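PDB 1VHK: ribosomal RNA small subunit methyltransferase E from Bacillus subtilis, which probably methylates N3 of a specific uridine in 16S ribosomal RNA of the assembled 30S subunit, using S-adenosyl-L-methionine as methyl donor. Local coordinates for residues V32-I43 with K54-V65. Numbering follows the deposited sequence.
Sequences VNVMRMNEGDQI and KCELQSVSKDKV
Leu57 turns its two methyls to Ile43, Met37 and Asp41. Leu57 CD1 meets Ile43 CD1 at 3.9 Å. Leu57 CD2 lies 3.7 Å from CE of Met37, a selenomethionine, and the two side chains cross at about a right angle. The Met37 chain is straight to SE and then bends (chi3 79°), which brings CE to the leucine. Ile43 also sets CG1 beside Cys55 CB. Leu57 also touches Cys67 on the neighbouring strand 64-72, and Ile43 touches Ile23 of strand 21-24.

Strands 42-46 and 52-60 form an antiparallel hairpin within the PUA domain. Ile43 and Cys55 are its hydrogen-bonded pair here: Ile43 N to Cys55 O and Cys55 N to Ile43 O are both 2.9 Å. Gln42 and Glu56 are the neighbouring non-hydrogen-bonded pair. Their side chains lie on the opposite face from Ile43 and Cys55, and a weak bond joins Gln42 NE2 to Glu56 OE1. Ahead of strand 42-46, the type II turn Asn38-Asp41 docks on Leu57. Gly40 N bonds to Leu57 O, and Leu57 N bonds to Asp41 O in a nearly straight line (178°).

Val32, on helix 26-35, packs its CG2 against Val65 CG2 at 3.6 Å. Both Val32 methyls also lie against the Ser61 carbonyl. Lys62 folds back at chi2 and chi3, and Lys62 NZ bonds to Asn33 OD1 at 3.0 Å. Asn33 ND2 is hydrogen-bonded to His29 ND1.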
ATOM      1  N   VAL A  32     -26.593 -12.959  -7.500  1.00 71.23           N
ATOM      2  CA  VAL A  32     -27.402 -14.151  -7.480  1.00 74.45           C
ATOM      3  C   VAL A  32     -26.678 -15.475  -7.421  1.00 76.63           C
ATOM      4  O   VAL A  32     -26.933 -16.262  -6.490  1.00 76.78           O
ATOM      5  CB  VAL A  32     -28.397 -14.184  -8.671  1.00 73.62           C
ATOM      6  CG1 VAL A  32     -29.371 -15.337  -8.509  1.00 74.09           C
ATOM      7  CG2 VAL A  32     -29.134 -12.860  -8.764  1.00 73.40           C
ATOM      8  N   ASN A  33     -25.856 -15.810  -8.409  1.00 78.63           N
ATOM      9  CA  ASN A  33     -25.187 -17.102  -8.454  1.00 80.52           C
ATOM     10  C   ASN A  33     -23.996 -17.244  -7.534  1.00 80.94           C
ATOM     11  O   ASN A  33     -23.988 -18.116  -6.649  1.00 81.65           O
ATOM     12  CB  ASN A  33     -24.803 -17.465  -9.889  1.00 81.52           C
ATOM     13  CG  ASN A  33     -26.008 -17.651 -10.786  1.00 84.07           C
ATOM     14  OD1 ASN A  33     -26.943 -18.365 -10.422  1.00 85.33           O
ATOM     15  ND2 ASN A  33     -25.997 -17.013 -11.951  1.00 84.52           N
ATOM     16  N   VAL A  34     -22.965 -16.432  -7.698  1.00 80.86           N
ATOM     17  CA  VAL A  34     -21.758 -16.521  -6.894  1.00 80.16           C
ATOM     18  C   VAL A  34     -21.976 -16.345  -5.404  1.00 78.40           C
ATOM     19  O   VAL A  34     -21.518 -17.181  -4.610  1.00 79.14           O
ATOM     20  CB  VAL A  34     -20.676 -15.527  -7.369  1.00 81.39           C
ATOM     21  CG1 VAL A  34     -19.458 -15.587  -6.458  1.00 80.52           C
ATOM     22  CG2 VAL A  34     -20.290 -15.803  -8.813  1.00 81.58           C
HETATM   23  N   MSE A  35     -22.615 -15.269  -4.975  1.00 76.00           N
HETATM   24  CA  MSE A  35     -22.847 -15.028  -3.551  1.00 71.80           C
HETATM   25  C   MSE A  35     -24.141 -15.658  -3.050  1.00 68.23           C
HETATM   26  O   MSE A  35     -24.267 -15.991  -1.877  1.00 67.00           O
HETATM   27  CB  MSE A  35     -22.881 -13.511  -3.316  1.00 74.99           C
HETATM   28  CG  MSE A  35     -21.629 -12.801  -3.790  1.00 78.20           C
HETATM   29 SE   MSE A  35     -20.140 -13.056  -2.625  1.00 85.38          SE
HETATM   30  CE  MSE A  35     -20.928 -12.722  -0.924  1.00 84.08           C
ATOM     31  N   ARG A  36     -25.112 -15.846  -3.925  1.00 66.11           N
ATOM     32  CA  ARG A  36     -26.423 -16.366  -3.663  1.00 63.81           C
ATOM     33  C   ARG A  36     -27.193 -15.609  -2.599  1.00 63.79           C
ATOM     34  O   ARG A  36     -27.643 -16.145  -1.590  1.00 63.85           O
ATOM     35  CB  ARG A  36     -26.450 -17.881  -3.442  1.00 59.43           C
ATOM     36  CG  ARG A  36     -26.667 -18.640  -4.753  1.00 57.25           C
ATOM     37  CD  ARG A  36     -26.760 -20.152  -4.552  1.00 53.61           C
ATOM     38  NE  ARG A  36     -26.730 -20.821  -5.860  1.00 54.38           N
ATOM     39  CZ  ARG A  36     -27.763 -20.809  -6.709  1.00 54.58           C
ATOM     40  NH1 ARG A  36     -27.678 -21.430  -7.887  1.00 55.54           N
ATOM     41  NH2 ARG A  36     -28.879 -20.167  -6.383  1.00 51.97           N
HETATM   42  N   MSE A  37     -27.432 -14.320  -2.849  1.00 64.75           N
HETATM   43  CA  MSE A  37     -28.150 -13.461  -1.927  1.00 66.32           C
HETATM   44  C   MSE A  37     -29.654 -13.499  -2.132  1.00 66.46           C
HETATM   45  O   MSE A  37     -30.165 -13.718  -3.224  1.00 65.88           O
HETATM   46  CB  MSE A  37     -27.631 -12.016  -2.052  1.00 69.77           C
HETATM   47  CG  MSE A  37     -26.208 -11.885  -1.523  1.00 74.95           C
HETATM   48 SE   MSE A  37     -25.509 -10.111  -1.632  1.00 78.74          SE
HETATM   49  CE  MSE A  37     -26.332  -9.292  -0.135  1.00 77.30           C
ATOM     50  N   ASN A  38     -30.390 -13.261  -1.037  1.00 66.60           N
ATOM     51  CA  ASN A  38     -31.836 -13.290  -1.076  1.00 67.59           C
ATOM     52  C   ASN A  38     -32.434 -11.918  -0.777  1.00 67.23           C
ATOM     53  O   ASN A  38     -31.761 -11.041  -0.253  1.00 66.41           O
ATOM     54  CB  ASN A  38     -32.392 -14.299  -0.049  1.00 69.45           C
ATOM     55  CG  ASN A  38     -31.734 -15.662  -0.172  1.00 69.07           C
ATOM     56  OD1 ASN A  38     -31.895 -16.347  -1.184  1.00 67.06           O
ATOM     57  ND2 ASN A  38     -30.973 -16.029   0.853  1.00 69.20           N
ATOM     58  N   GLU A  39     -33.722 -11.780  -1.107  1.00 66.47           N
ATOM     59  CA  GLU A  39     -34.430 -10.544  -0.791  1.00 65.42           C
ATOM     60  C   GLU A  39     -34.289 -10.285   0.712  1.00 63.43           C
ATOM     61  O   GLU A  39     -34.336 -11.207   1.518  1.00 62.90           O
ATOM     62  CB  GLU A  39     -35.882 -10.601  -1.203  1.00 70.31           C
ATOM     63  CG  GLU A  39     -36.591 -11.911  -0.923  1.00 76.21           C
ATOM     64  CD  GLU A  39     -36.992 -12.065   0.532  1.00 79.40           C
ATOM     65  OE1 GLU A  39     -37.641 -11.139   1.072  1.00 80.82           O
ATOM     66  OE2 GLU A  39     -36.650 -13.108   1.137  1.00 80.64           O
ATOM     67  N   GLY A  40     -34.018  -9.031   1.052  1.00 60.99           N
ATOM     68  CA  GLY A  40     -33.811  -8.647   2.437  1.00 57.58           C
ATOM     69  C   GLY A  40     -32.320  -8.463   2.718  1.00 55.55           C
ATOM     70  O   GLY A  40     -31.931  -7.888   3.729  1.00 55.51           O
ATOM     71  N   ASP A  41     -31.485  -9.025   1.851  1.00 53.36           N
ATOM     72  CA  ASP A  41     -30.046  -8.895   1.994  1.00 50.59           C
ATOM     73  C   ASP A  41     -29.620  -7.462   1.637  1.00 48.40           C
ATOM     74  O   ASP A  41     -30.246  -6.819   0.806  1.00 46.27           O
ATOM     75  CB  ASP A  41     -29.309  -9.899   1.118  1.00 51.56           C
ATOM     76  CG  ASP A  41     -29.254 -11.298   1.692  1.00 49.27           C
ATOM     77  OD1 ASP A  41     -28.895 -12.231   0.936  1.00 49.89           O
ATOM     78  OD2 ASP A  41     -29.551 -11.470   2.887  1.00 47.11           O
ATOM     79  N   GLN A  42     -28.540  -7.030   2.261  1.00 47.32           N
ATOM     80  CA  GLN A  42     -27.984  -5.704   2.109  1.00 45.68           C
ATOM     81  C   GLN A  42     -26.648  -5.653   1.390  1.00 43.46           C
ATOM     82  O   GLN A  42     -25.782  -6.495   1.617  1.00 42.75           O
ATOM     83  CB  GLN A  42     -27.817  -5.111   3.530  1.00 47.41           C
ATOM     84  CG  GLN A  42     -29.160  -4.872   4.230  1.00 48.09           C
ATOM     85  CD  GLN A  42     -28.976  -3.959   5.438  1.00 49.34           C
ATOM     86  OE1 GLN A  42     -27.866  -3.916   5.985  1.00 49.78           O
ATOM     87  NE2 GLN A  42     -30.011  -3.225   5.832  1.00 45.04           N
ATOM     88  N   ILE A  43     -26.479  -4.671   0.503  1.00 41.90           N
ATOM     89  CA  ILE A  43     -25.254  -4.435  -0.229  1.00 38.95           C
ATOM     90  C   ILE A  43     -24.925  -2.928  -0.204  1.00 39.56           C
ATOM     91  O   ILE A  43     -25.664  -2.073   0.251  1.00 38.93           O
ATOM     92  CB  ILE A  43     -25.218  -4.842  -1.714  1.00 33.92           C
ATOM     93  CG1 ILE A  43     -26.230  -4.050  -2.525  1.00 32.17           C
ATOM     94  CG2 ILE A  43     -25.368  -6.348  -1.897  1.00 32.40           C
ATOM     95  CD1 ILE A  43     -26.610  -4.552  -3.884  1.00 27.44           C
ATOM     96  N   LYS A  54     -26.375   2.546   0.883  1.00 38.55           N
ATOM     97  CA  LYS A  54     -26.658   1.241   1.483  1.00 39.84           C
ATOM     98  C   LYS A  54     -28.006   0.775   0.884  1.00 41.58           C
ATOM     99  O   LYS A  54     -29.008   1.511   0.872  1.00 39.36           O
ATOM    100  CB  LYS A  54     -26.698   1.263   2.973  1.00 38.84           C
ATOM    101  CG  LYS A  54     -26.502  -0.080   3.641  1.00 42.13           C
ATOM    102  CD  LYS A  54     -26.142   0.094   5.109  1.00 48.12           C
ATOM    103  CE  LYS A  54     -25.041   1.122   5.305  1.00 52.74           C
ATOM    104  NZ  LYS A  54     -23.734   0.509   5.674  1.00 56.67           N
ATOM    105  N   CYS A  55     -27.949  -0.366   0.199  1.00 42.36           N
ATOM    106  CA  CYS A  55     -29.133  -0.890  -0.458  1.00 43.50           C
ATOM    107  C   CYS A  55     -29.592  -2.224   0.128  1.00 43.62           C
ATOM    108  O   CYS A  55     -28.804  -2.999   0.655  1.00 43.41           O
ATOM    109  CB  CYS A  55     -28.910  -1.054  -1.961  1.00 44.63           C
ATOM    110  SG  CYS A  55     -28.244   0.401  -2.790  1.00 48.36           S
ATOM    111  N   GLU A  56     -30.891  -2.451  -0.023  1.00 43.71           N
ATOM    112  CA  GLU A  56     -31.578  -3.662   0.393  1.00 43.96           C
ATOM    113  C   GLU A  56     -32.127  -4.395  -0.829  1.00 45.29           C
ATOM    114  O   GLU A  56     -32.772  -3.809  -1.700  1.00 43.82           O
ATOM    115  CB  GLU A  56     -32.703  -3.307   1.374  1.00 40.29           C
ATOM    116  CG  GLU A  56     -33.212  -4.411   2.250  1.00 40.58           C
ATOM    117  CD  GLU A  56     -33.876  -3.994   3.536  1.00 42.11           C
ATOM    118  OE1 GLU A  56     -33.178  -3.744   4.549  1.00 43.56           O
ATOM    119  OE2 GLU A  56     -35.131  -3.974   3.621  1.00 40.88           O
ATOM    120  N   LEU A  57     -31.816  -5.686  -0.969  1.00 48.18           N
ATOM    121  CA  LEU A  57     -32.349  -6.436  -2.108  1.00 51.33           C
ATOM    122  C   LEU A  57     -33.848  -6.684  -1.901  1.00 54.38           C
ATOM    123  O   LEU A  57     -34.292  -7.367  -0.993  1.00 52.40           O
ATOM    124  CB  LEU A  57     -31.595  -7.703  -2.371  1.00 53.06           C
ATOM    125  CG  LEU A  57     -30.230  -7.645  -3.051  1.00 55.89           C
ATOM    126  CD1 LEU A  57     -30.085  -6.418  -3.942  1.00 53.71           C
ATOM    127  CD2 LEU A  57     -29.103  -7.725  -2.039  1.00 55.92           C
ATOM    128  N   GLN A  58     -34.628  -5.987  -2.712  1.00 58.41           N
ATOM    129  CA  GLN A  58     -36.073  -6.061  -2.741  1.00 62.02           C
ATOM    130  C   GLN A  58     -36.475  -7.217  -3.664  1.00 64.71           C
ATOM    131  O   GLN A  58     -37.271  -8.074  -3.301  1.00 64.54           O
ATOM    132  CB  GLN A  58     -36.653  -4.746  -3.255  1.00 64.00           C
ATOM    133  CG  GLN A  58     -38.141  -4.762  -3.514  1.00 69.41           C
ATOM    134  CD  GLN A  58     -38.805  -3.415  -3.336  1.00 71.97           C
ATOM    135  OE1 GLN A  58     -39.961  -3.203  -3.741  1.00 73.29           O
ATOM    136  NE2 GLN A  58     -38.084  -2.485  -2.717  1.00 71.04           N
ATOM    137  N   SER A  59     -35.776  -7.304  -4.798  1.00 67.46           N
ATOM    138  CA  SER A  59     -36.061  -8.381  -5.750  1.00 70.52           C
ATOM    139  C   SER A  59     -34.796  -9.034  -6.271  1.00 73.13           C
ATOM    140  O   SER A  59     -33.807  -8.351  -6.573  1.00 73.87           O
ATOM    141  CB  SER A  59     -36.917  -7.849  -6.895  1.00 67.74           C
ATOM    142  OG  SER A  59     -36.837  -8.676  -8.028  1.00 66.24           O
ATOM    143  N   VAL A  60     -34.775 -10.367  -6.301  1.00 74.84           N
ATOM    144  CA  VAL A  60     -33.628 -11.114  -6.784  1.00 77.70           C
ATOM    145  C   VAL A  60     -34.041 -12.196  -7.781  1.00 80.24           C
ATOM    146  O   VAL A  60     -34.620 -13.222  -7.440  1.00 80.60           O
ATOM    147  CB  VAL A  60     -32.764 -11.711  -5.675  1.00 76.16           C
ATOM    148  CG1 VAL A  60     -32.008 -10.629  -4.907  1.00 75.03           C
ATOM    149  CG2 VAL A  60     -33.572 -12.559  -4.711  1.00 77.17           C
ATOM    150  N   SER A  61     -33.728 -11.952  -9.051  1.00 82.39           N
ATOM    151  CA  SER A  61     -34.048 -12.877 -10.138  1.00 84.33           C
ATOM    152  C   SER A  61     -32.796 -13.528 -10.691  1.00 85.39           C
ATOM    153  O   SER A  61     -31.764 -13.577 -10.016  1.00 85.55           O
ATOM    154  CB  SER A  61     -34.862 -12.156 -11.204  1.00 85.29           C
ATOM    155  OG  SER A  61     -34.329 -12.272 -12.500  1.00 85.51           O
ATOM    156  N   LYS A  62     -32.858 -14.079 -11.892  1.00 86.63           N
ATOM    157  CA  LYS A  62     -31.715 -14.766 -12.486  1.00 88.54           C
ATOM    158  C   LYS A  62     -30.932 -13.856 -13.414  1.00 88.89           C
ATOM    159  O   LYS A  62     -29.829 -14.179 -13.865  1.00 88.83           O
ATOM    160  CB  LYS A  62     -32.195 -16.021 -13.226  1.00 90.95           C
ATOM    161  CG  LYS A  62     -31.109 -16.941 -13.738  1.00 92.00           C
ATOM    162  CD  LYS A  62     -30.080 -17.272 -12.666  1.00 93.54           C
ATOM    163  CE  LYS A  62     -30.703 -18.060 -11.524  1.00 94.36           C
ATOM    164  NZ  LYS A  62     -29.907 -17.967 -10.273  1.00 95.13           N
ATOM    165  N   ASP A  63     -31.486 -12.681 -13.696  1.00 89.01           N
ATOM    166  CA  ASP A  63     -30.817 -11.754 -14.613  1.00 89.36           C
ATOM    167  C   ASP A  63     -31.108 -10.314 -14.235  1.00 88.66           C
ATOM    168  O   ASP A  63     -30.653  -9.366 -14.873  1.00 89.10           O
ATOM    169  CB  ASP A  63     -31.280 -12.042 -16.040  1.00 92.81           C
ATOM    170  CG  ASP A  63     -32.786 -11.994 -16.200  1.00 94.74           C
ATOM    171  OD1 ASP A  63     -33.250 -12.219 -17.343  1.00 95.41           O
ATOM    172  OD2 ASP A  63     -33.500 -11.734 -15.206  1.00 95.17           O
ATOM    173  N   LYS A  64     -31.963 -10.151 -13.231  1.00 87.65           N
ATOM    174  CA  LYS A  64     -32.333  -8.824 -12.752  1.00 85.54           C
ATOM    175  C   LYS A  64     -32.367  -8.826 -11.228  1.00 82.75           C
ATOM    176  O   LYS A  64     -32.769  -9.819 -10.616  1.00 82.99           O
ATOM    177  CB  LYS A  64     -33.675  -8.375 -13.323  1.00 89.40           C
ATOM    178  CG  LYS A  64     -33.565  -7.514 -14.575  1.00 92.73           C
ATOM    179  CD  LYS A  64     -33.619  -8.343 -15.846  1.00 94.12           C
ATOM    180  CE  LYS A  64     -33.092  -7.575 -17.043  1.00 94.78           C
ATOM    181  NZ  LYS A  64     -33.628  -6.181 -17.090  1.00 95.67           N
ATOM    182  N   VAL A  65     -31.834  -7.780 -10.622  1.00 79.46           N
ATOM    183  CA  VAL A  65     -31.836  -7.669  -9.155  1.00 75.24           C
ATOM    184  C   VAL A  65     -32.356  -6.283  -8.786  1.00 72.04           C
ATOM    185  O   VAL A  65     -31.840  -5.278  -9.271  1.00 71.66           O
ATOM    186  CB  VAL A  65     -30.459  -7.922  -8.552  1.00 75.52           C
ATOM    187  CG1 VAL A  65     -30.285  -7.221  -7.212  1.00 75.96           C
ATOM    188  CG2 VAL A  65     -30.197  -9.419  -8.362  1.00 75.08           C
TER